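Local coordinates for cell wall surface anchor family protein (Streptococcus agalactiae, PDB 3PHS) that serves as a minor pilin of the group B streptococcal pilus and mediates adhesion to lung epithelial cells through an IgG-like domain, at residues V157-E162 against R166-V171; A220-T225 against V232-E237. One frame throughout, in Å; residues are numbered along the deposited sequence.

Contact 1 (V157-E162 against R166-V171); sequences VFELYE and RTPIRV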
ATOM      1  N   VAL A 157      -2.195  -0.119  22.279  1.00 17.46           N
ATOM      2  CA  VAL A 157      -2.122  -1.036  21.132  1.00 17.86           C
ATOM      3  C   VAL A 157      -2.744  -0.412  19.882  1.00 17.15           C
ATOM      4  O   VAL A 157      -3.877   0.070  19.898  1.00 17.18           O
ATOM      5  CB  VAL A 157      -2.776  -2.406  21.476  1.00 18.29           C
ATOM      6  CG1 VAL A 157      -2.788  -3.372  20.255  1.00 18.18           C
ATOM      7  CG2 VAL A 157      -2.064  -3.033  22.684  1.00 18.54           C
ATOM      8  N   PHE A 158      -1.970  -0.425  18.798  1.00 16.59           N
ATOM      9  CA  PHE A 158      -2.410   0.040  17.498  1.00 15.77           C
ATOM     10  C   PHE A 158      -2.180  -1.031  16.417  1.00 15.73           C
ATOM     11  O   PHE A 158      -1.357  -1.934  16.600  1.00 15.54           O
ATOM     12  CB  PHE A 158      -1.589   1.261  17.086  1.00 15.29           C
ATOM     13  CG  PHE A 158      -1.984   2.541  17.776  1.00 14.68           C
ATOM     14  CD1 PHE A 158      -1.390   2.912  18.978  1.00 14.14           C
ATOM     15  CD2 PHE A 158      -2.883   3.411  17.182  1.00 13.76           C
ATOM     16  CE1 PHE A 158      -1.745   4.134  19.601  1.00 12.33           C
ATOM     17  CE2 PHE A 158      -3.232   4.624  17.795  1.00 12.75           C
ATOM     18  CZ  PHE A 158      -2.659   4.965  19.004  1.00 12.61           C
ATOM     19  N   GLU A 159      -2.928  -0.913  15.323  1.00 15.81           N
ATOM     20  CA  GLU A 159      -2.618  -1.593  14.061  1.00 15.88           C
ATOM     21  C   GLU A 159      -2.429  -0.516  12.998  1.00 15.74           C
ATOM     22  O   GLU A 159      -2.921   0.599  13.151  1.00 15.59           O
ATOM     23  CB  GLU A 159      -3.733  -2.554  13.667  1.00 16.11           C
ATOM     24  CG  GLU A 159      -3.807  -3.761  14.597  1.00 17.57           C
ATOM     25  CD  GLU A 159      -5.035  -4.615  14.385  1.00 19.60           C
ATOM     26  OE1 GLU A 159      -5.928  -4.248  13.594  1.00 23.70           O
ATOM     27  OE2 GLU A 159      -5.095  -5.677  15.035  1.00 25.24           O
ATOM     28  N   LEU A 160      -1.709  -0.852  11.932  1.00 15.76           N
ATOM     29  CA  LEU A 160      -1.476   0.071  10.822  1.00 14.60           C
ATOM     30  C   LEU A 160      -2.002  -0.545   9.525  1.00 15.05           C
ATOM     31  O   LEU A 160      -1.831  -1.746   9.298  1.00 14.81           O
ATOM     32  CB  LEU A 160       0.018   0.369  10.703  1.00 14.83           C
ATOM     33  CG  LEU A 160       0.422   1.384   9.629  1.00 12.61           C
ATOM     34  CD1 LEU A 160      -0.039   2.797   9.945  1.00 12.85           C
ATOM     35  CD2 LEU A 160       1.941   1.365   9.433  1.00 16.22           C
ATOM     36  N   TYR A 161      -2.671   0.265   8.707  1.00 15.26           N
ATOM     37  CA  TYR A 161      -3.239  -0.179   7.445  1.00 15.65           C
ATOM     38  C   TYR A 161      -2.789   0.757   6.340  1.00 15.57           C
ATOM     39  O   TYR A 161      -2.544   1.916   6.591  1.00 14.20           O
ATOM     40  CB  TYR A 161      -4.771  -0.124   7.513  1.00 15.81           C
ATOM     41  CG  TYR A 161      -5.348  -1.154   8.439  1.00 18.33           C
ATOM     42  CD1 TYR A 161      -5.378  -0.947   9.825  1.00 19.20           C
ATOM     43  CD2 TYR A 161      -5.839  -2.354   7.937  1.00 20.76           C
ATOM     44  CE1 TYR A 161      -5.892  -1.930  10.684  1.00 21.27           C
ATOM     45  CE2 TYR A 161      -6.368  -3.318   8.774  1.00 23.62           C
ATOM     46  CZ  TYR A 161      -6.399  -3.104  10.143  1.00 24.00           C
ATOM     47  OH  TYR A 161      -6.924  -4.099  10.959  1.00 25.90           O
ATOM     48  N   GLU A 162      -2.720   0.257   5.109  1.00 16.45           N
ATOM     49  CA  GLU A 162      -2.714   1.171   3.966  1.00 17.40           C
ATOM     50  C   GLU A 162      -4.086   1.864   3.967  1.00 18.42           C
ATOM     51  O   GLU A 162      -5.073   1.267   4.413  1.00 19.05           O
ATOM     52  CB  GLU A 162      -2.499   0.393   2.655  1.00 17.54           C
ATOM     53  CG  GLU A 162      -1.127  -0.293   2.577  1.00 19.49           C
ATOM     54  CD  GLU A 162      -0.926  -1.134   1.320  1.00 23.16           C
ATOM     55  OE1 GLU A 162      -1.857  -1.253   0.501  1.00 24.55           O
ATOM     56  OE2 GLU A 162       0.180  -1.672   1.161  1.00 26.89           O
ATOM     57  N   ARG A 166      -7.732  -3.501   3.871  1.00 30.91           N
ATOM     58  CA  ARG A 166      -8.467  -4.469   4.676  1.00 31.80           C
ATOM     59  C   ARG A 166      -7.546  -5.221   5.636  1.00 31.41           C
ATOM     60  O   ARG A 166      -7.991  -5.738   6.666  1.00 31.62           O
ATOM     61  CB  ARG A 166      -9.148  -5.487   3.753  1.00 32.51           C
ATOM     62  CG  ARG A 166     -10.476  -6.041   4.274  1.00 35.31           C
ATOM     63  CD  ARG A 166     -10.937  -7.265   3.459  1.00 39.28           C
ATOM     64  NE  ARG A 166     -10.542  -7.174   2.051  1.00 42.60           N
ATOM     65  CZ  ARG A 166     -11.213  -6.506   1.112  1.00 44.19           C
ATOM     66  NH1 ARG A 166     -12.337  -5.859   1.413  1.00 44.20           N
ATOM     67  NH2 ARG A 166     -10.758  -6.487  -0.138  1.00 45.20           N
ATOM     68  N   THR A 167      -6.271  -5.314   5.281  1.00 31.00           N
ATOM     69  CA  THR A 167      -5.346  -6.139   6.048  1.00 30.81           C
ATOM     70  C   THR A 167      -4.168  -5.361   6.645  1.00 29.63           C
ATOM     71  O   THR A 167      -3.461  -4.637   5.932  1.00 28.47           O
ATOM     72  CB  THR A 167      -4.899  -7.460   5.310  1.00 31.66           C
ATOM     73  OG1 THR A 167      -3.481  -7.642   5.437  1.00 32.32           O
ATOM     74  CG2 THR A 167      -5.271  -7.464   3.823  1.00 31.25           C
ATOM     75  N   PRO A 168      -3.974  -5.521   7.971  1.00 28.70           N
ATOM     76  CA  PRO A 168      -2.959  -4.793   8.732  1.00 27.82           C
ATOM     77  C   PRO A 168      -1.541  -5.042   8.231  1.00 26.72           C
ATOM     78  O   PRO A 168      -1.215  -6.162   7.830  1.00 26.97           O
ATOM     79  CB  PRO A 168      -3.108  -5.336  10.166  1.00 28.32           C
ATOM     80  CG  PRO A 168      -4.377  -6.125  10.201  1.00 28.43           C
ATOM     81  CD  PRO A 168      -4.730  -6.487   8.799  1.00 28.95           C
ATOM     82  N   ILE A 169      -0.720  -3.992   8.265  1.00 24.87           N
ATOM     83  CA  ILE A 169       0.711  -4.043   7.957  1.00 24.34           C
ATOM     84  C   ILE A 169       1.445  -4.611   9.162  1.00 22.92           C
ATOM     85  O   ILE A 169       1.211  -4.176  10.288  1.00 23.29           O
ATOM     86  CB  ILE A 169       1.231  -2.611   7.620  1.00 24.48           C
ATOM     87  CG1 ILE A 169       0.720  -2.195   6.243  1.00 26.02           C
ATOM     88  CG2 ILE A 169       2.762  -2.506   7.672  1.00 25.23           C
ATOM     89  CD1 ILE A 169       0.322  -0.773   6.173  1.00 27.06           C
ATOM     90  N   ARG A 170       2.339  -5.570   8.927  1.00 20.77           N
ATOM     91  CA  ARG A 170       3.056  -6.221  10.031  1.00 19.72           C
ATOM     92  C   ARG A 170       4.475  -5.679  10.191  1.00 18.80           C
ATOM     93  O   ARG A 170       5.068  -5.180   9.233  1.00 17.60           O
ATOM     94  CB  ARG A 170       3.004  -7.750   9.874  1.00 19.68           C
ATOM     95  CG  ARG A 170       1.550  -8.245   9.793  1.00 21.43           C
ATOM     96  CD  ARG A 170       1.374  -9.759   9.709  1.00 25.08           C
ATOM     97  NE  ARG A 170       1.714 -10.282   8.386  1.00 28.07           N
ATOM     98  CZ  ARG A 170       2.741 -11.095   8.142  1.00 32.03           C
ATOM     99  NH1 ARG A 170       3.537 -11.483   9.135  1.00 32.42           N
ATOM    100  NH2 ARG A 170       2.981 -11.515   6.903  1.00 31.76           N
ATOM    101  N   VAL A 171       5.008  -5.750  11.409  1.00 18.03           N
ATOM    102  CA  VAL A 171       6.265  -5.086  11.749  1.00 18.90           C
ATOM    103  C   VAL A 171       7.164  -6.040  12.549  1.00 19.98           C
ATOM    104  O   VAL A 171       6.668  -6.804  13.374  1.00 20.22           O
ATOM    105  CB  VAL A 171       5.996  -3.761  12.555  1.00 18.38           C
ATOM    106  CG1 VAL A 171       7.285  -3.088  12.989  1.00 19.92           C
ATOM    107  CG2 VAL A 171       5.121  -2.784  11.731  1.00 18.12           C
TER
HETATM  108  O   HOH W   1      -0.580  -3.440  12.062  1.00 20.59           O
HETATM  109  O   HOH W   2      -3.765  -2.360   4.502  1.00 25.47           O
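The phenol ring of Tyr161 has Pro168 over one face, a CH-pi contact in which CA of Pro168 stands 4.0 Å from the ring centroid, displaced toward the rim, while the carbonyl of Arg166 comes up at the ring edge. This is a strand of the prealbumin-like domain, 157-162, with the loop that follows it, 166-171, turned back so that it crosses the strand. Tyr161 and Pro168 point the same way, and CE2 of the ring lies 3.6 Å from CD of the proline. CG of Tyr161 is anti to its carbonyl carbon (chi1 -69°), which lays the ring along the loop; Pro168 packing over the face limits its rotation, and the hydroxyl holds its far end, donating to OE1 of Glu159 at 2.8 Å on the anti side, 30° out of the carboxylate plane. On the proline side of the ring the backbones are joined by a bond from Ile169 N to Leu160 O (2.7 Å), nearly straight at 167°. One water links Leu160 N to Ile169 O and another Glu162 N to Thr167 O. Leu160 turns to Ile196 and Leu199 of strand 193-200. Ile169 ends against the strand backbone, its CD1 3.4 Å from Glu162 N.

Contact 2 (A220-T225 against V232-E237); sequences AETAVT and VTVTIE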
ATOM      1  N   ALA A 220     -10.395   6.803  16.968  1.00 26.03           N
ATOM      2  CA  ALA A 220     -10.194   5.401  16.597  1.00 24.05           C
ATOM      3  C   ALA A 220      -9.177   5.254  15.464  1.00 22.70           C
ATOM      4  O   ALA A 220      -8.235   4.467  15.563  1.00 21.93           O
ATOM      5  CB  ALA A 220     -11.522   4.751  16.208  1.00 24.98           C
ATOM      6  N   GLU A 221      -9.370   6.033  14.405  1.00 20.87           N
ATOM      7  CA  GLU A 221      -8.513   5.949  13.213  1.00 20.11           C
ATOM      8  C   GLU A 221      -7.895   7.291  12.922  1.00 19.19           C
ATOM      9  O   GLU A 221      -8.598   8.317  12.913  1.00 18.78           O
ATOM     10  CB  GLU A 221      -9.300   5.454  11.998  1.00 20.08           C
ATOM     11  CG  GLU A 221      -9.765   4.018  12.160  1.00 22.71           C
ATOM     12  CD  GLU A 221     -10.526   3.478  10.976  1.00 26.24           C
ATOM     13  OE1 GLU A 221     -10.517   4.094   9.885  1.00 27.23           O
ATOM     14  OE2 GLU A 221     -11.120   2.398  11.148  1.00 28.21           O
ATOM     15  N   THR A 222      -6.580   7.278  12.676  1.00 18.24           N
ATOM     16  CA  THR A 222      -5.795   8.493  12.428  1.00 17.31           C
ATOM     17  C   THR A 222      -5.036   8.347  11.110  1.00 17.67           C
ATOM     18  O   THR A 222      -4.257   7.403  10.940  1.00 16.21           O
ATOM     19  CB  THR A 222      -4.773   8.749  13.569  1.00 17.50           C
ATOM     20  OG1 THR A 222      -5.468   8.848  14.827  1.00 17.18           O
ATOM     21  CG2 THR A 222      -3.954  10.013  13.315  1.00 16.68           C
ATOM     22  N   ALA A 223      -5.268   9.285  10.194  1.00 17.66           N
ATOM     23  CA  ALA A 223      -4.591   9.282   8.896  1.00 17.80           C
ATOM     24  C   ALA A 223      -3.141   9.696   9.053  1.00 18.09           C
ATOM     25  O   ALA A 223      -2.819  10.636   9.794  1.00 17.59           O
ATOM     26  CB  ALA A 223      -5.299  10.207   7.914  1.00 18.55           C
ATOM     27  N   VAL A 224      -2.243   8.979   8.384  1.00 17.69           N
ATOM     28  CA  VAL A 224      -0.842   9.400   8.351  1.00 18.15           C
ATOM     29  C   VAL A 224      -0.303   9.274   6.929  1.00 17.04           C
ATOM     30  O   VAL A 224      -0.598   8.301   6.226  1.00 16.85           O
ATOM     31  CB  VAL A 224       0.098   8.650   9.369  1.00 18.90           C
ATOM     32  CG1 VAL A 224      -0.591   8.372  10.716  1.00 20.58           C
ATOM     33  CG2 VAL A 224       0.625   7.362   8.799  1.00 21.21           C
ATOM     34  N   THR A 225       0.481  10.260   6.519  1.00 16.37           N
ATOM     35  CA  THR A 225       1.164  10.185   5.231  1.00 15.85           C
ATOM     36  C   THR A 225       2.676  10.008   5.435  1.00 15.20           C
ATOM     37  O   THR A 225       3.352  10.887   6.024  1.00 15.25           O
ATOM     38  CB  THR A 225       0.854  11.416   4.343  1.00 16.31           C
ATOM     39  OG1 THR A 225      -0.536  11.421   3.986  1.00 17.04           O
ATOM     40  CG2 THR A 225       1.703  11.382   3.066  1.00 15.93           C
ATOM     41  N   VAL A 232       7.642  11.049   9.726  1.00 17.34           N
ATOM     42  CA  VAL A 232       6.446  11.820  10.052  1.00 17.73           C
ATOM     43  C   VAL A 232       6.166  11.629  11.543  1.00 17.22           C
ATOM     44  O   VAL A 232       6.044  10.508  12.003  1.00 16.94           O
ATOM     45  CB  VAL A 232       5.214  11.453   9.153  1.00 16.77           C
ATOM     46  CG1 VAL A 232       4.869   9.981   9.244  1.00 18.14           C
ATOM     47  CG2 VAL A 232       3.995  12.327   9.506  1.00 18.31           C
ATOM     48  N   THR A 233       6.092  12.736  12.281  1.00 17.84           N
ATOM     49  CA  THR A 233       5.847  12.694  13.717  1.00 19.71           C
ATOM     50  C   THR A 233       4.363  12.922  13.939  1.00 19.41           C
ATOM     51  O   THR A 233       3.795  13.873  13.407  1.00 20.32           O
ATOM     52  CB  THR A 233       6.677  13.776  14.468  1.00 19.85           C
ATOM     53  OG1 THR A 233       8.064  13.495  14.316  1.00 22.91           O
ATOM     54  CG2 THR A 233       6.373  13.751  15.946  1.00 22.72           C
ATOM     55  N   VAL A 234       3.714  12.039  14.691  1.00 18.91           N
ATOM     56  CA  VAL A 234       2.300  12.246  15.000  1.00 18.98           C
ATOM     57  C   VAL A 234       2.061  12.051  16.487  1.00 17.64           C
ATOM     58  O   VAL A 234       2.605  11.133  17.068  1.00 17.00           O
ATOM     59  CB  VAL A 234       1.367  11.342  14.137  1.00 19.62           C
ATOM     60  CG1 VAL A 234       1.811   9.933  14.134  1.00 21.65           C
ATOM     61  CG2 VAL A 234      -0.089  11.435  14.596  1.00 20.71           C
ATOM     62  N   THR A 235       1.265  12.935  17.090  1.00 16.82           N
ATOM     63  CA  THR A 235       0.864  12.754  18.478  1.00 16.79           C
ATOM     64  C   THR A 235      -0.630  12.453  18.525  1.00 15.81           C
ATOM     65  O   THR A 235      -1.447  13.140  17.894  1.00 14.49           O
ATOM     66  CB  THR A 235       1.210  13.975  19.361  1.00 17.18           C
ATOM     67  OG1 THR A 235       2.616  14.215  19.297  1.00 19.34           O
ATOM     68  CG2 THR A 235       0.886  13.689  20.812  1.00 17.37           C
ATOM     69  N   ILE A 236      -0.966  11.390  19.239  1.00 15.28           N
ATOM     70  CA  ILE A 236      -2.358  11.023  19.459  1.00 15.46           C
ATOM     71  C   ILE A 236      -2.643  11.138  20.954  1.00 15.22           C
ATOM     72  O   ILE A 236      -1.863  10.663  21.775  1.00 14.61           O
ATOM     73  CB  ILE A 236      -2.653   9.589  18.948  1.00 15.55           C
ATOM     74  CG1 ILE A 236      -2.580   9.560  17.405  1.00 15.22           C
ATOM     75  CG2 ILE A 236      -4.027   9.107  19.390  1.00 15.58           C
ATOM     76  CD1 ILE A 236      -2.731   8.169  16.818  1.00 15.20           C
ATOM     77  N   GLU A 237      -3.755  11.783  21.296  1.00 15.18           N
ATOM     78  CA  GLU A 237      -4.140  11.948  22.702  1.00 15.36           C
ATOM     79  C   GLU A 237      -5.134  10.894  23.158  1.00 15.50           C
ATOM     80  O   GLU A 237      -5.989  10.440  22.388  1.00 16.04           O
ATOM     81  CB  GLU A 237      -4.737  13.340  22.955  1.00 15.39           C
ATOM     82  CG  GLU A 237      -3.819  14.469  22.561  1.00 16.61           C
ATOM     83  CD  GLU A 237      -4.249  15.833  23.097  1.00 19.92           C
ATOM     84  OE1 GLU A 237      -5.363  15.957  23.651  1.00 22.00           O
ATOM     85  OE2 GLU A 237      -3.445  16.777  22.979  1.00 20.23           O
TER
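Thr222 meets Ile236 tip to tip across the interior of a beta sandwich, the prealbumin-like domain, whose two sheets supply one strand each: 221-225 from the edge of one, 232-237 from the other. The strands run nearly antiparallel, at 165°, but their axes stay 8.2 Å apart, so side chains rather than backbone bonds bridge the gap. Thr222, with the largest share of buried surface, points inward and offers both its branches. OG1, the branch nearer Ile236, has CD1 of that isoleucine 3.5 Å away, a van der Waals contact between hydroxyl oxygen and methyl; the hydrogen-bonding partner of OG1 is Gln219, just before the strand. CG2, anti to the backbone N of Thr222, lies between two residues, 4.1 Å from CD1 of Ile236 and 4.3 Å from CG2 of Val234. Ile236 is extended (chi2 175°), and this carries CD1 out toward the threonine. At the other end of the contact Val232 takes over. Its CB and both methyls gather at the backbone carbonyl of Thr225, CG1 at 3.7 Å from that O, while the threonine side chain itself turns off to Asp203 with its hydroxyl. Behind these residues each strand is held in its own sheet: Thr222 and Val224 bond through the backbone to Leu206 and Tyr204 of strand 202-210, and Val232 to Glu137 and Asp139 of strand 135-146. Val224, whose side chain also rests on Tyr204 and Leu206, fills the middle with Val234 more loosely, CG1 of Val224 standing 4.5 Å from CG1 of Val234.

How the contacts relate
Both contacts belong to the C-terminal, prealbumin-like domain, contact 1 closing along the chain before contact 2 opens, with their centres about 13 Å apart. Strands 157-162 and 221-226 lie in the same antiparallel sheet, each pairing with strand 202-210 between them; contact 1 folds a loop against strand 157-162, whereas contact 2 spans from the edge strand 221-226 to the facing sheet, where strand 231-240 runs parallel to 135-146. The two meet directly in the core, CE2 of Phe158 packing 3.7 Å from CD1 of Ile236. Contact 1 thus brings the loop onto one sheet, and contact 2 joins that sheet to the facing one within the same pilin domain.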